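Local coordinates for oxysterol-binding protein homolog 1 (Saccharomyces cerevisiae, PDB 5H28) that transfers sterols and other lipids between membranes through the cytosol, its ankyrin-repeat region, the part described here, targeting it to the nucleus-vacuole junction by binding NVJ1, at residues G16-P19 with N20-D23; K58-V61 with H62-S66. One frame throughout, in Å; residues are numbered along the deposited sequence.

Contact 1 of 2, residues G16-P19 with N20-D23; sequences GSFP and NLQD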
loop_
_atom_site.group_PDB
_atom_site.type_symbol
_atom_site.label_atom_id
_atom_site.label_comp_id
_atom_site.label_asym_id
_atom_site.label_seq_id
_atom_site.Cartn_x
_atom_site.Cartn_y
_atom_site.Cartn_z
ATOM N N GLY A 16 -30.113 -9.351 -3.372
ATOM C CA GLY A 16 -29.040 -10.293 -3.647
ATOM C C GLY A 16 -28.757 -10.854 -5.030
ATOM O O GLY A 16 -28.041 -11.849 -5.138
ATOM N N SER A 17 -29.292 -10.252 -6.085
ATOM C CA SER A 17 -29.031 -10.743 -7.436
ATOM C C SER A 17 -28.062 -9.828 -8.177
ATOM O O SER A 17 -28.375 -8.664 -8.424
ATOM C CB SER A 17 -30.335 -10.839 -8.231
ATOM O OG SER A 17 -30.072 -11.060 -9.608
ATOM N N PHE A 18 -26.886 -10.337 -8.539
ATOM C CA PHE A 18 -25.948 -9.490 -9.262
ATOM C C PHE A 18 -26.477 -9.143 -10.653
ATOM O O PHE A 18 -26.386 -7.996 -11.080
ATOM C CB PHE A 18 -24.567 -10.136 -9.393
ATOM C CG PHE A 18 -23.563 -9.249 -10.074
ATOM C CD1 PHE A 18 -23.124 -8.079 -9.460
ATOM C CD2 PHE A 18 -23.102 -9.548 -11.351
ATOM C CE1 PHE A 18 -22.242 -7.217 -10.113
ATOM C CE2 PHE A 18 -22.224 -8.694 -12.009
ATOM C CZ PHE A 18 -21.793 -7.529 -11.391
ATOM N N PRO A 19 -27.028 -10.127 -11.386
ATOM C CA PRO A 19 -27.543 -9.798 -12.719
ATOM C C PRO A 19 -28.550 -8.646 -12.667
ATOM O O PRO A 19 -28.541 -7.757 -13.522
ATOM C CB PRO A 19 -28.175 -11.111 -13.171
ATOM C CG PRO A 19 -27.275 -12.125 -12.556
ATOM C CD PRO A 19 -27.070 -11.581 -11.154
ATOM N N ASN A 20 -29.411 -8.663 -11.653
ATOM C CA ASN A 20 -30.415 -7.615 -11.481
ATOM C C ASN A 20 -29.757 -6.272 -11.162
ATOM O O ASN A 20 -30.174 -5.227 -11.664
ATOM C CB ASN A 20 -31.384 -8.005 -10.362
ATOM C CG ASN A 20 -32.400 -6.923 -10.061
ATOM O OD1 ASN A 20 -33.235 -6.580 -10.902
ATOM N ND2 ASN A 20 -32.338 -6.378 -8.851
ATOM N N LEU A 21 -28.728 -6.305 -10.318
ATOM C CA LEU A 21 -28.001 -5.096 -9.945
ATOM C C LEU A 21 -27.338 -4.486 -11.178
ATOM O O LEU A 21 -27.411 -3.281 -11.408
ATOM C CB LEU A 21 -26.929 -5.428 -8.900
ATOM C CG LEU A 21 -25.957 -4.296 -8.554
ATOM C CD1 LEU A 21 -26.698 -3.182 -7.832
ATOM C CD2 LEU A 21 -24.825 -4.830 -7.687
ATOM N N GLN A 22 -26.691 -5.338 -11.967
ATOM C CA GLN A 22 -25.998 -4.916 -13.176
ATOM C C GLN A 22 -26.950 -4.197 -14.128
ATOM O O GLN A 22 -26.613 -3.149 -14.684
ATOM C CB GLN A 22 -25.388 -6.144 -13.851
ATOM C CG GLN A 22 -24.476 -5.853 -15.024
ATOM C CD GLN A 22 -23.672 -7.075 -15.426
ATOM O OE1 GLN A 22 -24.228 -8.147 -15.656
ATOM N NE2 GLN A 22 -22.356 -6.919 -15.508
ATOM N N ASP A 23 -28.142 -4.755 -14.305
ATOM C CA ASP A 23 -29.130 -4.151 -15.187
ATOM C C ASP A 23 -29.647 -2.836 -14.610
ATOM O O ASP A 23 -29.859 -1.870 -15.341
ATOM C CB ASP A 23 -30.294 -5.116 -15.421
ATOM C CG ASP A 23 -29.950 -6.215 -16.408
ATOM O OD1 ASP A 23 -29.600 -5.886 -17.563
ATOM O OD2 ASP A 23 -30.031 -7.406 -16.036
HETATM O O HOH W 1 -30.640 -7.681 -6.925
#
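Ser17 O takes two hydrogen bonds where the helix starts: Leu21 N donates to Ser17 O at 3.0 Å, and a water donates to the same oxygen. That water in turn accepts from Asn20 ND2 at 2.9 Å, a bridge that ties the side-chain amide of Asn20 back to the backbone of Ser17. Ser17 is the N-cap. Its OG, anti to its own backbone nitrogen (chi1 169°), accepts from Asn20 N at 3.2 Å, with a fairly straight approach of 159° at the hydrogen. The hydroxyl oxygen also lies against the side chain of Asn20, OG to CB 3.4 Å. Replacing Ser17 by an alanine removes this acceptor and is likely to leave the Asn20 N-H without its cap, so that the first turn of the helix is less firmly fixed. From here the backbone ladder runs regularly: Gln22 N reaches Phe18 O at 2.8 Å, the shortest of these bonds, and Asp23 N reaches Pro19 O. Pro19, in the first turn, has no N-H to offer, and none is required there. On the buried side the Phe18 ring is met at a slant by Leu21 CD2, 4.1 Å from Phe18 CD1, and by the end of the extended Gln22 side chain. The amide of Gln22 is turned 55° from the ring, with NE2 3.9 Å from Phe18 CE2. Gly16, with positive phi, makes the turn out of helix 2-15 and Ser17 opens helix 18-28. Leu21 packs back on Leu9 and Leu13 of helix 2-15 and also against Ile60, while Phe18 and Gln22 lie against helix 54-64.

Contact 2 of 2, residues K58-V61 with H62-S66; sequences KEIV and HHWVS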
loop_
_atom_site.group_PDB
_atom_site.type_symbol
_atom_site.label_atom_id
_atom_site.label_comp_id
_atom_site.label_asym_id
_atom_site.label_seq_id
_atom_site.Cartn_x
_atom_site.Cartn_y
_atom_site.Cartn_z
ATOM N N LYS A 58 -18.532 -10.246 -4.304
ATOM C CA LYS A 58 -17.465 -10.724 -5.164
ATOM C C LYS A 58 -17.615 -10.227 -6.598
ATOM O O LYS A 58 -16.638 -9.807 -7.218
ATOM C CB LYS A 58 -17.412 -12.248 -5.174
ATOM C CG LYS A 58 -16.331 -12.761 -6.081
ATOM C CD LYS A 58 -16.374 -14.249 -6.275
ATOM C CE LYS A 58 -15.454 -14.647 -7.411
ATOM N NZ LYS A 58 -15.581 -16.059 -7.776
ATOM N N GLU A 59 -18.831 -10.288 -7.132
ATOM C CA GLU A 59 -19.068 -9.836 -8.497
ATOM C C GLU A 59 -18.770 -8.348 -8.649
ATOM O O GLU A 59 -18.211 -7.924 -9.656
ATOM C CB GLU A 59 -20.512 -10.108 -8.923
ATOM C CG GLU A 59 -20.893 -11.582 -9.017
ATOM C CD GLU A 59 -20.036 -12.364 -9.993
ATOM O OE1 GLU A 59 -19.682 -11.822 -11.058
ATOM O OE2 GLU A 59 -19.732 -13.536 -9.696
ATOM N N ILE A 60 -19.149 -7.552 -7.654
ATOM C CA ILE A 60 -18.895 -6.118 -7.706
ATOM C C ILE A 60 -17.394 -5.855 -7.797
ATOM O O ILE A 60 -16.934 -5.078 -8.632
ATOM C CB ILE A 60 -19.455 -5.414 -6.447
ATOM C CG1 ILE A 60 -20.983 -5.376 -6.509
ATOM C CG2 ILE A 60 -18.892 -4.001 -6.337
ATOM C CD1 ILE A 60 -21.627 -4.861 -5.234
ATOM N N VAL A 61 -16.627 -6.523 -6.943
ATOM C CA VAL A 61 -15.184 -6.343 -6.927
ATOM C C VAL A 61 -14.494 -6.844 -8.193
ATOM O O VAL A 61 -13.653 -6.148 -8.762
ATOM C CB VAL A 61 -14.560 -7.027 -5.687
ATOM C CG1 VAL A 61 -13.044 -7.027 -5.792
ATOM C CG2 VAL A 61 -14.994 -6.293 -4.421
ATOM N N HIS A 62 -14.850 -8.039 -8.646
ATOM C CA HIS A 62 -14.219 -8.585 -9.840
ATOM C C HIS A 62 -14.607 -7.867 -11.124
ATOM O O HIS A 62 -13.836 -7.851 -12.085
ATOM C CB HIS A 62 -14.516 -10.080 -9.957
ATOM C CG HIS A 62 -13.784 -10.915 -8.952
ATOM N ND1 HIS A 62 -12.414 -10.876 -8.808
ATOM C CD2 HIS A 62 -14.231 -11.810 -8.044
ATOM C CE1 HIS A 62 -12.049 -11.711 -7.851
ATOM N NE2 HIS A 62 -13.134 -12.291 -7.371
ATOM N N HIS A 63 -15.788 -7.260 -11.140
ATOM C CA HIS A 63 -16.254 -6.541 -12.323
ATOM C C HIS A 63 -15.772 -5.102 -12.439
ATOM O O HIS A 63 -15.358 -4.667 -13.514
ATOM C CB HIS A 63 -17.786 -6.482 -12.369
ATOM C CG HIS A 63 -18.432 -7.687 -12.979
ATOM N ND1 HIS A 63 -18.558 -8.886 -12.312
ATOM C CD2 HIS A 63 -18.995 -7.873 -14.196
ATOM C CE1 HIS A 63 -19.170 -9.759 -13.091
ATOM N NE2 HIS A 63 -19.447 -9.170 -14.240
ATOM N N TRP A 64 -15.810 -4.371 -11.330
ATOM C CA TRP A 64 -15.498 -2.948 -11.377
ATOM C C TRP A 64 -14.318 -2.334 -10.632
ATOM O O TRP A 64 -14.242 -1.110 -10.516
ATOM C CB TRP A 64 -16.782 -2.201 -11.007
ATOM C CG TRP A 64 -17.932 -2.643 -11.865
ATOM C CD1 TRP A 64 -17.928 -2.763 -13.225
ATOM C CD2 TRP A 64 -19.246 -3.028 -11.433
ATOM N NE1 TRP A 64 -19.151 -3.196 -13.669
ATOM C CE2 TRP A 64 -19.981 -3.367 -12.594
ATOM C CE3 TRP A 64 -19.874 -3.118 -10.184
ATOM C CZ2 TRP A 64 -21.315 -3.789 -12.542
ATOM C CZ3 TRP A 64 -21.205 -3.539 -10.134
ATOM C CH2 TRP A 64 -21.908 -3.868 -11.308
ATOM N N VAL A 65 -13.390 -3.153 -10.152
ATOM C CA VAL A 65 -12.239 -2.628 -9.427
ATOM C C VAL A 65 -10.939 -2.546 -10.244
ATOM O O VAL A 65 -10.257 -1.519 -10.220
ATOM C CB VAL A 65 -11.997 -3.446 -8.127
ATOM C CG1 VAL A 65 -10.677 -3.053 -7.481
ATOM C CG2 VAL A 65 -13.139 -3.196 -7.150
ATOM N N SER A 66 -10.601 -3.606 -10.970
ATOM C CA SER A 66 -9.368 -3.626 -11.758
ATOM C C SER A 66 -9.323 -2.572 -12.864
ATOM O O SER A 66 -10.173 -2.547 -13.758
ATOM C CB SER A 66 -9.148 -5.017 -12.360
ATOM O OG SER A 66 -10.222 -5.388 -13.202
#
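Glu59 O is held twice by His63, whose backbone N and ring ND1 reach it from opposite faces of the carbonyl plane. The ring bond, ND1 to Glu59 O, is 2.8 Å long but bent, with 133° at the hydrogen; it helps set the rotation of the imidazole and places the proton on ND1. The side chain of Glu59 folds at chi2 (-59°) to run beside His63 in the same direction, its carboxylate plane turned 62° from the ring. OE1 thus lies at the ring edge, where it could help polarise the imidazole, although no hydrogen bond joins it to ND1. The closely packed part is the apolar flank, where Ile60, Val61 and Trp64 are buried. Ile60 CG2 sits 4.1 Å from Trp64 CE3, and Ile60 CG1 is equally near the CZ3 corner of the indole. Val65 borders this flank and runs alongside Val61, CG1 of Val61 4.1 Å from CG2 of Val65, while the Val65 N bond to Val61 O is weak at 3.3 Å. The solvent side is held differently: Lys58 and His62 are exposed, and no hydrogen bond joins their side chains. Lys58, fully extended, crosses the edge of the His62 ring with its aliphatic carbons, an approach too close to be trusted in detail, and Lys58 NZ stays 4.5 Å from His62 NE2. Helix 54-64 lies in what is predicted to be the first ankyrin repeat, one flank buried and the other exposed. It packs Ile60, Val61 and Trp64 on Ala48, Leu45 and Met44 of helix 44-51, and leans Trp64 on Leu25 of helix 18-28.

Contact 1, at the start of helix 18-28, and contact 2, toward the end of helix 54-64, have centres about 13 Å apart and meet directly through side chains. Phe18 makes three of the closest contacts: its CD1 lies 3.4 Å from Glu59 CB, its CE2 3.4 Å from His63 CE1, and its CE1 3.6 Å from Trp64 CH2. Its ring is inclined to both aromatic partners, by about 45° to His63 and 40° to Trp64. Beside it Gln22 NE2 approaches His63 CD2 at 3.7 Å. The pair therefore joins two neighbouring helices of the ankyrin-repeat region; sterols and phospholipids bind in a different domain of the protein.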